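Local coordinates for small TOPRIM domain protein (Geobacillus stearothermophilus, PDB 2FCJ) that is of unknown function but carries a Toprim domain, a fold shared with topoisomerases and primases, and so may act in nucleic acid metabolism, at residues A[46-49]-A[50-53]. Residues are numbered along the deposited sequence; the frame is centred on the assembly and turned at random.
Sequences DELE and GYDV
Gly-50 follows Glu-49 at the corner of a type II beta turn from Leu-48 to Tyr-51, and illustrates why such turns favour glycine: at its positive phi of 91° a CB would run into Glu-49 O. The turn closes at Tyr-51, whose N donates to Leu-48 O over 2.9 Å; the N-H points at the oxygen at 157° but comes from above the carbonyl plane. A water near Leu-48 O and, more weakly, Tyr-51 O can donate to either. With CG anti to its own carbonyl carbon (chi1 -79°), the ring of Tyr-51 lies alongside the turn, on the side of Leu-48. Leu-48 CD2 lies over one face in a CH-pi contact, 4.2 Å from the ring centroid and nearer the rim than the middle, while Glu-49 O lies at the ring edge. Two residues on, Val-53 turns inward, its CG2 meeting Leu-48 CB at 4.0 Å and Leu-48 CD1 at 4.1 Å. Leu-48 thus gives one methyl to the tyrosine, the other to the valine. The turn joins helix 38-47 to strand 52-56, an inner strand of the parallel sheet, where Leu-48 and Tyr-51 touch Val-7 and Val-53 touches Ile-9 of strand 6-10.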
loop_
_atom_site.group_PDB
_atom_site.type_symbol
_atom_site.label_atom_id
_atom_site.label_comp_id
_atom_site.label_asym_id
_atom_site.label_seq_id
_atom_site.Cartn_x
_atom_site.Cartn_y
_atom_site.Cartn_z
ATOM N N ASP A 46 11.133 -4.681 -11.248
ATOM C CA ASP A 46 11.266 -4.966 -12.668
ATOM C C ASP A 46 9.901 -5.265 -13.286
ATOM O O ASP A 46 9.540 -4.731 -14.346
ATOM C CB ASP A 46 12.207 -6.153 -12.886
ATOM C CG ASP A 46 13.679 -5.787 -12.709
ATOM O OD1 ASP A 46 14.000 -4.579 -12.673
ATOM O OD2 ASP A 46 14.519 -6.714 -12.673
ATOM N N GLU A 47 9.146 -6.140 -12.630
ATOM C CA GLU A 47 7.833 -6.530 -13.123
ATOM C C GLU A 47 6.892 -5.337 -13.193
ATOM O O GLU A 47 6.079 -5.238 -14.121
ATOM C CB GLU A 47 7.229 -7.618 -12.238
ATOM C CG GLU A 47 7.871 -8.987 -12.390
ATOM C CD GLU A 47 7.351 -9.969 -11.365
ATOM O OE1 GLU A 47 6.884 -9.512 -10.299
ATOM O OE2 GLU A 47 7.414 -11.190 -11.619
ATOM N N LEU A 48 7.060 -4.399 -12.267
ATOM C CA LEU A 48 6.107 -3.302 -12.135
ATOM C C LEU A 48 6.544 -2.030 -12.862
ATOM O O LEU A 48 5.937 -0.980 -12.691
ATOM C CB LEU A 48 5.807 -3.014 -10.662
ATOM C CG LEU A 48 5.064 -4.146 -9.938
ATOM C CD1 LEU A 48 4.892 -3.841 -8.460
ATOM C CD2 LEU A 48 3.742 -4.523 -10.602
ATOM N N GLU A 49 7.565 -2.122 -13.709
ATOM C CA GLU A 49 7.913 -0.963 -14.534
ATOM C C GLU A 49 6.711 -0.495 -15.344
ATOM O O GLU A 49 6.042 -1.300 -15.996
ATOM C CB GLU A 49 9.096 -1.263 -15.461
ATOM C CG GLU A 49 9.396 -0.156 -16.479
ATOM C CD GLU A 49 9.709 1.195 -15.848
ATOM O OE1 GLU A 49 10.406 1.225 -14.813
ATOM O OE2 GLU A 49 9.324 2.232 -16.444
ATOM N N GLY A 50 6.410 0.797 -15.294
ATOM C CA GLY A 50 5.285 1.331 -16.056
ATOM C C GLY A 50 3.988 1.329 -15.273
ATOM O O GLY A 50 3.028 1.997 -15.654
ATOM N N TYR A 51 3.986 0.670 -14.111
ATOM C CA TYR A 51 2.818 0.678 -13.240
ATOM C C TYR A 51 2.875 1.855 -12.288
ATOM O O TYR A 51 3.925 2.495 -12.112
ATOM C CB TYR A 51 2.740 -0.602 -12.412
ATOM C CG TYR A 51 2.207 -1.789 -13.170
ATOM C CD1 TYR A 51 0.929 -2.274 -12.929
ATOM C CD2 TYR A 51 2.987 -2.432 -14.120
ATOM C CE1 TYR A 51 0.458 -3.381 -13.603
ATOM C CE2 TYR A 51 2.519 -3.543 -14.796
ATOM C CZ TYR A 51 1.241 -3.994 -14.548
ATOM O OH TYR A 51 0.757 -5.095 -15.228
ATOM N N ASP A 52 1.749 2.123 -11.647
ATOM C CA ASP A 52 1.616 3.223 -10.710
ATOM C C ASP A 52 1.609 2.613 -9.302
ATOM O O ASP A 52 0.587 2.098 -8.841
ATOM C CB ASP A 52 0.302 3.978 -11.000
ATOM C CG ASP A 52 0.129 5.227 -10.165
ATOM O OD1 ASP A 52 1.123 5.757 -9.645
ATOM O OD2 ASP A 52 -1.019 5.724 -10.070
ATOM N N VAL A 53 2.746 2.670 -8.616
ATOM C CA VAL A 53 2.974 1.809 -7.458
ATOM C C VAL A 53 3.066 2.654 -6.191
ATOM O O VAL A 53 3.696 3.720 -6.185
ATOM C CB VAL A 53 4.281 1.010 -7.622
ATOM C CG1 VAL A 53 4.499 0.081 -6.443
ATOM C CG2 VAL A 53 4.276 0.220 -8.917
HETATM O O HOH W 1 6.943 1.463 -10.997
#